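Side-chain contacts in transcriptional regulator (Rhodococcus sp., PDB 2O0Y), which probably binds DNA and regulates transcription as a member of the IclR family: residues W93-E98 with V126-E131; D101-L106 with A221-G226; N115-Q120 with S138-G143; S206-P211 with E242-A247. All blocks are in the same frame, centred on the assembly; numbering follows the deposited sequence.

Contact 1: residues W93-E98 with V126-E131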
loop_
_atom_site.group_PDB
_atom_site.type_symbol
_atom_site.label_atom_id
_atom_site.label_comp_id
_atom_site.label_asym_id
_atom_site.label_seq_id
_atom_site.Cartn_x
_atom_site.Cartn_y
_atom_site.Cartn_z
ATOM N N TRP B 93 -2.441 12.099 0.906
ATOM C CA TRP B 93 -3.814 12.001 0.452
ATOM C C TRP B 93 -4.655 13.049 1.184
ATOM O O TRP B 93 -4.499 13.209 2.392
ATOM C CB TRP B 93 -4.422 10.587 0.682
ATOM C CG TRP B 93 -5.850 10.548 0.201
ATOM C CD1 TRP B 93 -6.269 10.320 -1.080
ATOM C CD2 TRP B 93 -7.030 10.827 0.971
ATOM N NE1 TRP B 93 -7.639 10.445 -1.156
ATOM C CE2 TRP B 93 -8.133 10.737 0.090
ATOM C CE3 TRP B 93 -7.266 11.139 2.326
ATOM C CZ2 TRP B 93 -9.458 10.970 0.511
ATOM C CZ3 TRP B 93 -8.592 11.358 2.752
ATOM C CH2 TRP B 93 -9.663 11.268 1.854
ATOM N N ALA B 94 -5.560 13.720 0.476
ATOM C CA ALA B 94 -6.545 14.601 1.098
ATOM C C ALA B 94 -7.771 14.535 0.247
ATOM O O ALA B 94 -7.642 14.279 -0.942
ATOM C CB ALA B 94 -6.035 16.022 1.116
ATOM N N PRO B 95 -8.990 14.758 0.823
ATOM C CA PRO B 95 -10.181 14.831 -0.049
ATOM C C PRO B 95 -10.101 16.035 -0.988
ATOM O O PRO B 95 -9.335 16.958 -0.711
ATOM C CB PRO B 95 -11.359 14.998 0.939
ATOM C CG PRO B 95 -10.753 14.737 2.355
ATOM C CD PRO B 95 -9.298 14.997 2.253
ATOM N N PRO B 96 -10.905 16.056 -2.071
ATOM C CA PRO B 96 -10.944 17.306 -2.820
ATOM C C PRO B 96 -11.279 18.477 -1.874
ATOM O O PRO B 96 -12.043 18.300 -0.906
ATOM C CB PRO B 96 -12.075 17.065 -3.806
ATOM C CG PRO B 96 -12.096 15.620 -4.032
ATOM C CD PRO B 96 -11.793 15.037 -2.674
ATOM N N GLU B 97 -10.689 19.649 -2.110
ATOM C CA GLU B 97 -10.911 20.788 -1.237
ATOM C C GLU B 97 -12.417 21.131 -1.148
ATOM O O GLU B 97 -12.897 21.545 -0.087
ATOM C CB GLU B 97 -9.970 21.970 -1.625
ATOM C CG GLU B 97 -10.608 23.151 -2.264
ATOM C CD GLU B 97 -9.560 24.221 -2.705
ATOM N N GLU B 98 -13.178 20.904 -2.221
ATOM C CA GLU B 98 -14.652 21.086 -2.178
ATOM C C GLU B 98 -15.352 20.103 -1.263
ATOM O O GLU B 98 -16.405 20.414 -0.727
ATOM C CB GLU B 98 -15.285 20.924 -3.555
ATOM C CG GLU B 98 -15.114 22.125 -4.467
ATOM C CD GLU B 98 -15.963 22.014 -5.742
ATOM O OE1 GLU B 98 -16.381 20.861 -6.092
ATOM O OE2 GLU B 98 -16.185 23.080 -6.395
ATOM N N VAL B 126 -9.928 7.264 10.649
ATOM C CA VAL B 126 -10.316 8.621 10.229
ATOM C C VAL B 126 -9.226 9.146 9.344
ATOM O O VAL B 126 -8.028 9.159 9.707
ATOM C CB VAL B 126 -10.550 9.575 11.451
ATOM C CG1 VAL B 126 -10.847 10.940 11.011
ATOM C CG2 VAL B 126 -11.709 9.055 12.301
ATOM N N VAL B 127 -9.609 9.500 8.124
ATOM C CA VAL B 127 -8.610 9.978 7.173
ATOM C C VAL B 127 -8.785 11.445 6.806
ATOM O O VAL B 127 -7.935 12.052 6.147
ATOM C CB VAL B 127 -8.600 9.098 5.914
ATOM C CG1 VAL B 127 -8.074 7.654 6.280
ATOM C CG2 VAL B 127 -9.981 9.114 5.197
ATOM N N ALA B 128 -9.927 12.013 7.182
ATOM C CA ALA B 128 -10.073 13.464 7.214
ATOM C C ALA B 128 -11.104 13.855 8.253
ATOM O O ALA B 128 -11.982 13.049 8.565
ATOM C CB ALA B 128 -10.509 14.017 5.799
ATOM N N GLN B 129 -10.983 15.075 8.811
ATOM C CA GLN B 129 -11.794 15.460 9.979
ATOM C C GLN B 129 -12.034 16.956 10.020
ATOM O O GLN B 129 -11.109 17.715 9.726
ATOM C CB GLN B 129 -11.007 15.065 11.236
ATOM C CG GLN B 129 -11.721 15.289 12.578
ATOM C CD GLN B 129 -10.917 14.718 13.741
ATOM O OE1 GLN B 129 -9.887 15.283 14.113
ATOM N NE2 GLN B 129 -11.363 13.554 14.291
ATOM N N CYS B 130 -13.239 17.387 10.375
ATOM C CA CYS B 130 -13.488 18.799 10.634
ATOM C C CYS B 130 -14.074 18.903 12.031
ATOM O O CYS B 130 -15.218 18.485 12.264
ATOM C CB CYS B 130 -14.486 19.366 9.626
ATOM S SG CYS B 130 -13.710 19.496 7.966
ATOM N N GLU B 131 -13.292 19.418 12.971
ATOM C CA GLU B 131 -13.762 19.484 14.349
ATOM C C GLU B 131 -14.706 20.652 14.518
ATOM O O GLU B 131 -14.536 21.702 13.890
ATOM C CB GLU B 131 -12.598 19.677 15.274
ATOM C CG GLU B 131 -11.758 18.387 15.514
ATOM C CD GLU B 131 -10.631 18.710 16.474
ATOM O OE1 GLU B 131 -10.925 19.038 17.632
ATOM O OE2 GLU B 131 -9.465 18.708 16.065
#
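W93 and P95 lie on an extended linker that runs past V127 and A128, where the backbone of strand 123-130 forms a classic beta bulge opposite L116. The strand belongs to the antiparallel sheet of the GAF-like C-terminal domain of IclR regulators. The linker joins helix 86-92 to helix 97-110, and P96 is the N-cap of the second helix. At V127 the strand leaves the extended conformation (psi -12°), and V127 and A128 both face the linker.

The indole of W93 points its six-membered ring at V127. With CG opposite the backbone N (chi1 180°), the indole runs back along the A94-P95 backbone, and its six-membered ring arrives at V127. CZ3 meets CG2 of V127 at 3.6 Å, and CH2 touches the same methyl at 4.0 Å. The carbonyl O of V127 lies at the ring edge, in its plane, 3.5 Å from CZ3. P95 N sits over one face, near the rim. The pyrrole end of the ring is held separately: NE1 donates to P257 O in the C-terminal tail, and L259 also packs on W93. With a serine in place of the indole, P257 O is likely to lose its donor and V127 CG2 its cover on this side. V127 also touches L116 and I118 of the neighbouring strand.

A128 packs on P95, which also rests on V100 of helix 97-110. The proline ring turns its CG to the alanine, with P95 CG 3.5 Å from A128 CB and P95 CD at 3.9 Å.

Contact 2: residues D101-L106 with A221-G226; sequences DIMRQL and AALTLG
L106 reaches from helix 97-110 to L223 and L225 on strand 219-228. Its CB bond points toward the strand. A chi1 of -179° swings CG opposite the backbone N, which carries the branch away from the helix. CG itself lies 4.0 Å from CD2 of L225. From there CD2 touches both strand leucines. It meets L223 CD2 at 4.0 Å, the two side chains reaching toward each other tip to tip. It also touches CD2 of L225, here with the side chains crossing at a slant. The other methyl, CD1, turns to C243 on helix 237-254.

This is one side of a helix-on-sheet layer in the GAF-like domain. Helices 97-110 and 237-254 cover the same face of the antiparallel sheet. The local helix and strand axes run 24° apart in the same sense, 10.8 Å from each other. T224 points away from the helix, and its hydroxyl is hydrogen-bonded to S209 OG.

One turn earlier, the selenomethionine M103 slides past L223 in the opposite direction, with M103 CG 4.2 Å from L223 CD1. Its chain bends at chi3, and CE turns to A128 on strand 123-130.

The outer side of the helix is polar. R104 NH2 donates to D101 OD1 in a salt bridge of 2.8 Å. The donor comes from the anti side of OD1, tilted 27° from the carboxylate plane; the oxygen lies near the guanidinium plane.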
loop_
_atom_site.group_PDB
_atom_site.type_symbol
_atom_site.label_atom_id
_atom_site.label_comp_id
_atom_site.label_asym_id
_atom_site.label_seq_id
_atom_site.Cartn_x
_atom_site.Cartn_y
_atom_site.Cartn_z
ATOM N N ASP B 101 -14.612 21.567 2.215
ATOM C CA ASP B 101 -15.615 22.647 2.417
ATOM C C ASP B 101 -16.970 22.089 2.876
ATOM O O ASP B 101 -17.576 22.603 3.821
ATOM C CB ASP B 101 -15.852 23.472 1.148
ATOM C CG ASP B 101 -14.638 24.251 0.725
ATOM O OD1 ASP B 101 -13.720 24.427 1.547
ATOM O OD2 ASP B 101 -14.599 24.670 -0.464
ATOM N N ILE B 102 -17.457 21.040 2.221
ATOM C CA ILE B 102 -18.771 20.479 2.618
ATOM C C ILE B 102 -18.712 19.944 4.044
ATOM O O ILE B 102 -19.633 20.133 4.807
ATOM C CB ILE B 102 -19.243 19.357 1.630
ATOM C CG1 ILE B 102 -19.652 19.959 0.278
ATOM C CG2 ILE B 102 -20.387 18.545 2.219
ATOM C CD1 ILE B 102 -19.634 18.897 -0.881
HETATM N N MSE B 103 -17.629 19.281 4.419
HETATM C CA MSE B 103 -17.494 18.707 5.766
HETATM C C MSE B 103 -17.411 19.829 6.790
HETATM O O MSE B 103 -17.947 19.743 7.901
HETATM C CB MSE B 103 -16.218 17.860 5.817
HETATM C CG MSE B 103 -16.229 16.644 4.927
HETATM SE SE MSE B 103 -14.473 15.700 4.989
HETATM C CE MSE B 103 -14.281 15.300 6.917
ATOM N N ARG B 104 -16.695 20.881 6.431
ATOM C CA ARG B 104 -16.558 22.033 7.319
ATOM C C ARG B 104 -17.916 22.676 7.555
ATOM O O ARG B 104 -18.312 22.943 8.708
ATOM C CB ARG B 104 -15.538 23.047 6.735
ATOM C CG ARG B 104 -15.083 24.049 7.759
ATOM C CD ARG B 104 -14.284 25.187 7.123
ATOM N NE ARG B 104 -13.051 24.621 6.522
ATOM C CZ ARG B 104 -12.795 24.550 5.218
ATOM N NH1 ARG B 104 -11.644 24.010 4.837
ATOM N NH2 ARG B 104 -13.656 25.026 4.300
ATOM N N GLN B 105 -18.688 22.864 6.482
ATOM C CA GLN B 105 -20.014 23.452 6.655
ATOM C C GLN B 105 -20.952 22.551 7.488
ATOM O O GLN B 105 -21.721 23.018 8.337
ATOM C CB GLN B 105 -20.614 23.828 5.291
ATOM C CG GLN B 105 -21.926 24.605 5.391
ATOM C CD GLN B 105 -21.741 25.959 6.053
ATOM O OE1 GLN B 105 -20.787 26.675 5.752
ATOM N NE2 GLN B 105 -22.657 26.313 6.971
ATOM N N LEU B 106 -20.893 21.260 7.262
ATOM C CA LEU B 106 -21.654 20.271 8.053
ATOM C C LEU B 106 -21.286 20.409 9.520
ATOM O O LEU B 106 -22.165 20.369 10.393
ATOM C CB LEU B 106 -21.299 18.823 7.582
ATOM C CG LEU B 106 -22.065 17.733 8.331
ATOM C CD1 LEU B 106 -23.616 18.044 8.292
ATOM C CD2 LEU B 106 -21.706 16.346 7.765
ATOM N N ALA B 221 -16.448 4.879 1.976
ATOM C CA ALA B 221 -16.119 5.638 3.190
ATOM C C ALA B 221 -17.409 5.893 3.922
ATOM O O ALA B 221 -18.483 5.610 3.398
ATOM C CB ALA B 221 -15.430 6.977 2.831
ATOM N N ALA B 222 -17.311 6.413 5.143
ATOM C CA ALA B 222 -18.504 6.679 5.953
ATOM C C ALA B 222 -18.388 8.104 6.478
ATOM O O ALA B 222 -17.429 8.440 7.183
ATOM C CB ALA B 222 -18.567 5.699 7.072
ATOM N N LEU B 223 -19.302 8.976 6.076
ATOM C CA LEU B 223 -19.291 10.333 6.558
ATOM C C LEU B 223 -19.983 10.341 7.932
ATOM O O LEU B 223 -21.179 10.018 8.034
ATOM C CB LEU B 223 -20.050 11.234 5.599
ATOM C CG LEU B 223 -20.103 12.726 5.969
ATOM C CD1 LEU B 223 -18.683 13.362 5.777
ATOM C CD2 LEU B 223 -21.073 13.479 5.091
ATOM N N THR B 224 -19.268 10.750 8.981
ATOM C CA THR B 224 -19.745 10.480 10.309
ATOM C C THR B 224 -19.735 11.703 11.260
ATOM O O THR B 224 -18.721 12.369 11.373
ATOM C CB THR B 224 -18.900 9.354 10.905
ATOM O OG1 THR B 224 -18.946 8.227 10.000
ATOM C CG2 THR B 224 -19.441 8.898 12.266
ATOM N N LEU B 225 -20.838 11.910 12.006
ATOM C CA LEU B 225 -20.865 12.866 13.144
ATOM C C LEU B 225 -20.668 12.082 14.426
ATOM O O LEU B 225 -21.269 11.049 14.581
ATOM C CB LEU B 225 -22.241 13.528 13.233
ATOM C CG LEU B 225 -22.808 14.318 12.066
ATOM C CD1 LEU B 225 -24.098 14.956 12.539
ATOM C CD2 LEU B 225 -21.823 15.409 11.607
ATOM N N GLY B 226 -19.807 12.528 15.337
ATOM C CA GLY B 226 -19.740 11.905 16.664
ATOM C C GLY B 226 -19.693 13.008 17.667
ATOM O O GLY B 226 -19.071 14.056 17.416
#

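Contact 3: residues N115-Q120 with S138-G143; sequences NLYIRQ and SVIPLG
The ring of Y117 meets I140 at its hydroxyl end, while the amide of N115 turns its nitrogen to S138. V126 lays CG2 over one face of the Y117 ring, near CE1. Beyond the phenol oxygen stands the tip of I140, with Y117 OH 4.2 Å from I140 CD1. The two side chains cross at about a right angle. The hydroxyl has its polar partner elsewhere, in R124 NH1.

N115 ND2 lies 3.6 Å from S138 OG, close enough to touch but too far to count as a hydrogen bond.

The contact joins strand 113-120, inside the antiparallel sheet of the GAF-like domain, to the loop between strands 123-130 and 146-147. The loop passes over the sheet face turned away from helices 97-110 and 237-254. N115 and Y117 point to that face, and L116 between them points to the helices. Q129 ties strand and loop together with two bonds from its NE2, one to N115 OD1 at the other end of the amide and one to the backbone O of I140.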
loop_
_atom_site.group_PDB
_atom_site.type_symbol
_atom_site.label_atom_id
_atom_site.label_comp_id
_atom_site.label_asym_id
_atom_site.label_seq_id
_atom_site.Cartn_x
_atom_site.Cartn_y
_atom_site.Cartn_z
ATOM N N ASN B 115 -16.185 13.329 10.831
ATOM C CA ASN B 115 -15.049 12.408 10.547
ATOM C C ASN B 115 -15.306 11.696 9.232
ATOM O O ASN B 115 -16.424 11.222 9.013
ATOM C CB ASN B 115 -15.001 11.333 11.647
ATOM C CG ASN B 115 -14.543 11.907 12.989
ATOM O OD1 ASN B 115 -13.567 12.648 13.045
ATOM N ND2 ASN B 115 -15.277 11.621 14.044
ATOM N N LEU B 116 -14.294 11.567 8.378
ATOM C CA LEU B 116 -14.456 10.767 7.169
ATOM C C LEU B 116 -13.664 9.514 7.447
ATOM O O LEU B 116 -12.437 9.582 7.601
ATOM C CB LEU B 116 -13.889 11.456 5.917
ATOM C CG LEU B 116 -14.250 10.833 4.547
ATOM C CD1 LEU B 116 -14.123 11.882 3.472
ATOM C CD2 LEU B 116 -13.243 9.776 4.162
ATOM N N TYR B 117 -14.342 8.371 7.514
ATOM C CA TYR B 117 -13.651 7.123 7.851
ATOM C C TYR B 117 -13.559 6.218 6.666
ATOM O O TYR B 117 -14.472 6.219 5.854
ATOM C CB TYR B 117 -14.527 6.355 8.808
ATOM C CG TYR B 117 -14.518 6.707 10.247
ATOM C CD1 TYR B 117 -13.566 6.138 11.091
ATOM C CD2 TYR B 117 -15.512 7.546 10.806
ATOM C CE1 TYR B 117 -13.577 6.416 12.460
ATOM C CE2 TYR B 117 -15.540 7.800 12.173
ATOM C CZ TYR B 117 -14.576 7.210 12.987
ATOM O OH TYR B 117 -14.546 7.407 14.344
ATOM N N ILE B 118 -12.478 5.421 6.581
ATOM C CA ILE B 118 -12.446 4.277 5.692
ATOM C C ILE B 118 -12.150 3.002 6.484
ATOM O O ILE B 118 -11.799 3.066 7.670
ATOM C CB ILE B 118 -11.331 4.498 4.607
ATOM C CG1 ILE B 118 -9.984 4.744 5.296
ATOM C CG2 ILE B 118 -11.707 5.676 3.699
ATOM C CD1 ILE B 118 -8.721 4.609 4.388
ATOM N N ARG B 119 -12.216 1.839 5.817
ATOM C CA ARG B 119 -11.852 0.596 6.420
ATOM C C ARG B 119 -10.449 0.281 5.935
ATOM O O ARG B 119 -10.107 0.505 4.746
ATOM C CB ARG B 119 -12.794 -0.527 5.973
ATOM C CG ARG B 119 -12.491 -1.891 6.551
ATOM C CD ARG B 119 -13.478 -2.959 6.037
ATOM N NE ARG B 119 -13.324 -3.311 4.616
ATOM C CZ ARG B 119 -12.354 -4.076 4.112
ATOM N NH1 ARG B 119 -11.360 -4.545 4.869
ATOM N NH2 ARG B 119 -12.359 -4.360 2.817
ATOM N N GLN B 120 -9.643 -0.211 6.870
ATOM C CA GLN B 120 -8.340 -0.714 6.584
ATOM C C GLN B 120 -8.245 -2.011 7.348
ATOM O O GLN B 120 -8.201 -2.017 8.564
ATOM C CB GLN B 120 -7.290 0.298 7.010
ATOM C CG GLN B 120 -7.185 1.486 6.031
ATOM C CD GLN B 120 -5.821 2.176 6.044
ATOM O OE1 GLN B 120 -5.206 2.382 7.113
ATOM N NE2 GLN B 120 -5.336 2.543 4.840
ATOM N N SER B 138 -16.284 15.172 19.846
ATOM C CA SER B 138 -15.463 14.019 19.443
ATOM C C SER B 138 -14.134 14.532 18.950
ATOM O O SER B 138 -14.062 15.472 18.139
ATOM C CB SER B 138 -16.068 13.198 18.272
ATOM O OG SER B 138 -14.986 12.569 17.542
ATOM N N VAL B 139 -13.063 13.933 19.445
ATOM C CA VAL B 139 -11.720 14.354 19.041
ATOM C C VAL B 139 -10.853 13.127 18.684
ATOM O O VAL B 139 -9.631 13.123 18.954
ATOM C CB VAL B 139 -11.061 15.202 20.160
ATOM C CG1 VAL B 139 -11.147 14.500 21.516
ATOM C CG2 VAL B 139 -9.639 15.502 19.832
ATOM N N ILE B 140 -11.457 12.122 18.056
ATOM C CA ILE B 140 -10.740 10.910 17.564
ATOM C C ILE B 140 -9.509 11.230 16.703
ATOM O O ILE B 140 -9.625 11.971 15.721
ATOM C CB ILE B 140 -11.689 10.010 16.727
ATOM C CG1 ILE B 140 -12.771 9.420 17.596
ATOM C CG2 ILE B 140 -10.976 8.770 16.209
ATOM C CD1 ILE B 140 -12.432 7.952 17.919
ATOM N N PRO B 141 -8.334 10.662 17.037
ATOM C CA PRO B 141 -7.160 10.939 16.217
ATOM C C PRO B 141 -7.185 10.382 14.796
ATOM O O PRO B 141 -7.726 9.288 14.558
ATOM C CB PRO B 141 -6.016 10.295 17.002
ATOM C CG PRO B 141 -6.634 9.318 17.863
ATOM C CD PRO B 141 -8.005 9.807 18.193
ATOM N N LEU B 142 -6.596 11.138 13.870
ATOM C CA LEU B 142 -6.492 10.743 12.468
ATOM C C LEU B 142 -5.502 9.607 12.263
ATOM O O LEU B 142 -4.452 9.576 12.915
ATOM C CB LEU B 142 -6.106 11.937 11.576
ATOM C CG LEU B 142 -7.327 12.823 11.295
ATOM C CD1 LEU B 142 -7.368 13.982 12.228
ATOM C CD2 LEU B 142 -7.290 13.287 9.879
ATOM N N GLY B 143 -5.839 8.659 11.389
ATOM C CA GLY B 143 -4.885 7.614 11.026
ATOM C C GLY B 143 -4.607 6.579 12.103
ATOM O O GLY B 143 -3.672 5.780 11.972
#

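Contact 4: residues S206-P211 with E242-A247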
loop_
_atom_site.group_PDB
_atom_site.type_symbol
_atom_site.label_atom_id
_atom_site.label_comp_id
_atom_site.label_asym_id
_atom_site.label_seq_id
_atom_site.Cartn_x
_atom_site.Cartn_y
_atom_site.Cartn_z
ATOM N N SER B 206 -22.249 9.327 20.909
ATOM C CA SER B 206 -23.240 8.896 19.918
ATOM C C SER B 206 -22.647 9.196 18.578
ATOM O O SER B 206 -21.716 9.984 18.479
ATOM C CB SER B 206 -24.592 9.642 20.013
ATOM O OG SER B 206 -25.312 9.320 21.181
ATOM N N GLY B 207 -23.199 8.584 17.543
ATOM C CA GLY B 207 -22.632 8.758 16.212
ATOM C C GLY B 207 -23.724 8.621 15.184
ATOM O O GLY B 207 -24.657 7.821 15.358
ATOM N N LEU B 208 -23.662 9.434 14.137
ATOM C CA LEU B 208 -24.545 9.235 12.979
ATOM C C LEU B 208 -23.593 9.080 11.791
ATOM O O LEU B 208 -22.734 9.936 11.600
ATOM C CB LEU B 208 -25.387 10.490 12.775
ATOM C CG LEU B 208 -26.161 10.710 11.467
ATOM C CD1 LEU B 208 -27.275 9.651 11.259
ATOM C CD2 LEU B 208 -26.758 12.097 11.541
ATOM N N SER B 209 -23.769 8.041 10.974
ATOM C CA SER B 209 -22.899 7.805 9.810
ATOM C C SER B 209 -23.695 7.579 8.532
ATOM O O SER B 209 -24.702 6.880 8.540
ATOM C CB SER B 209 -22.014 6.573 10.035
ATOM O OG SER B 209 -20.888 6.560 9.131
ATOM N N PHE B 210 -23.273 8.196 7.425
ATOM C CA PHE B 210 -23.890 7.948 6.110
ATOM C C PHE B 210 -22.808 7.330 5.211
ATOM O O PHE B 210 -21.638 7.695 5.334
ATOM C CB PHE B 210 -24.374 9.273 5.465
ATOM C CG PHE B 210 -25.780 9.652 5.859
ATOM C CD1 PHE B 210 -26.037 10.213 7.099
ATOM C CD2 PHE B 210 -26.848 9.413 5.001
ATOM C CE1 PHE B 210 -27.353 10.553 7.495
ATOM C CE2 PHE B 210 -28.151 9.757 5.393
ATOM C CZ PHE B 210 -28.387 10.321 6.629
ATOM N N PRO B 211 -23.210 6.455 4.251
ATOM C CA PRO B 211 -22.230 5.937 3.329
ATOM C C PRO B 211 -21.810 7.002 2.322
ATOM O O PRO B 211 -22.639 7.792 1.850
ATOM C CB PRO B 211 -22.988 4.809 2.586
ATOM C CG PRO B 211 -24.425 5.102 2.739
ATOM C CD PRO B 211 -24.567 5.931 4.000
ATOM N N GLU B 242 -30.757 15.289 8.268
ATOM C CA GLU B 242 -30.981 16.072 7.053
ATOM C C GLU B 242 -29.700 16.714 6.524
ATOM O O GLU B 242 -29.463 16.697 5.304
ATOM C CB GLU B 242 -32.015 17.148 7.282
ATOM C CG GLU B 242 -32.496 17.798 6.040
ATOM C CD GLU B 242 -33.810 18.519 6.285
ATOM O OE1 GLU B 242 -34.011 18.960 7.424
ATOM O OE2 GLU B 242 -34.646 18.581 5.355
ATOM N N CYS B 243 -28.890 17.315 7.404
ATOM C CA CYS B 243 -27.615 17.903 6.965
ATOM C C CYS B 243 -26.628 16.849 6.509
ATOM O O CYS B 243 -25.915 17.060 5.528
ATOM C CB CYS B 243 -26.968 18.761 8.060
ATOM S SG CYS B 243 -28.045 20.131 8.540
ATOM N N THR B 244 -26.530 15.743 7.249
ATOM C CA THR B 244 -25.513 14.751 6.916
ATOM C C THR B 244 -25.894 14.031 5.638
ATOM O O THR B 244 -25.036 13.680 4.841
ATOM C CB THR B 244 -25.257 13.794 8.083
ATOM O OG1 THR B 244 -24.974 14.576 9.239
ATOM C CG2 THR B 244 -24.011 12.924 7.826
ATOM N N ARG B 245 -27.191 13.826 5.419
ATOM C CA ARG B 245 -27.669 13.173 4.186
ATOM C C ARG B 245 -27.297 13.991 2.983
ATOM O O ARG B 245 -26.813 13.442 2.020
ATOM C CB ARG B 245 -29.205 13.019 4.181
ATOM C CG ARG B 245 -29.681 12.191 3.004
ATOM C CD ARG B 245 -31.243 12.181 2.879
ATOM N NE ARG B 245 -31.892 11.502 4.002
ATOM C CZ ARG B 245 -31.907 10.183 4.189
ATOM N NH1 ARG B 245 -31.298 9.376 3.329
ATOM N NH2 ARG B 245 -32.555 9.655 5.221
ATOM N N ALA B 246 -27.556 15.299 3.029
ATOM C CA ALA B 246 -27.238 16.192 1.898
ATOM C C ALA B 246 -25.746 16.222 1.622
ATOM O O ALA B 246 -25.331 16.183 0.475
ATOM C CB ALA B 246 -27.745 17.595 2.166
ATOM N N ALA B 247 -24.947 16.324 2.678
ATOM C CA ALA B 247 -23.475 16.401 2.540
ATOM C C ALA B 247 -22.946 15.141 1.912
ATOM O O ALA B 247 -22.088 15.185 1.015
ATOM C CB ALA B 247 -22.854 16.586 3.936
#
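The layer between helix 237-254 and the antiparallel sheet of the GAF-like domain holds this contact, in which F210 and L208 of strand 205-213 meet T244 and R245. The local axes of helix and strand are 8.6 Å apart and run 25° from parallel. The two side chains of the strand point to the helix, and S209 between them points to the other face of the sheet.

F210 makes most of the contact. Its ring lies with one face on the helix backbone. R245 CA stands over that face in a CH-pi contact, 3.8 Å from the centroid and 18° off the normal. T244 C lies over the same face, also offset toward the rim. On one side of the ring CD1 meets CG2 of T244 at 3.5 Å. On the other side CE2 meets CB of R245 at 3.6 Å.

The R245 chain then bends back at chi3 (-66°). This brings the guanidinium to the ring edge, nearly perpendicular to the ring, and F210 CE2 lies over its face, 3.8 Å from R245 NH1. The charged group is thus not stacked on the ring. Y194 also meets the phenylalanine ring, and I241 and A248 pack on it from the helix. Replacing F210 by a valine is likely to open a gap under T244 and R245 and leave the arginine chain freer to turn.

L208 sends CD2 past T244, 3.8 Å from its OG1. That hydroxyl is bonded to Y240 O one turn back. Helix 237-254 covers one face of this GAF-type sheet and helix 152-157 the other, an alpha/beta/alpha arrangement.

All four contacts reach the same antiparallel sheet. Contacts 2 and 4 are buried and lie side by side, with centres 7 Å apart, in the layer between the sheet and helices 97-110 and 237-254. Both are largely apolar, but contact 4 adds a CH-pi contact and a partly exposed arginine. The segment of contact 1 runs into helix 97-110, which carries contact 2, but W93 and P95 touch from the linker before it, and the contact is only partly buried. Contact 3 is buried on the opposite face of the sheet and is more polar. Contacts 1 and 3 are joined by the polar bonds of one glutamine. Contacts 3 and 4 do not touch.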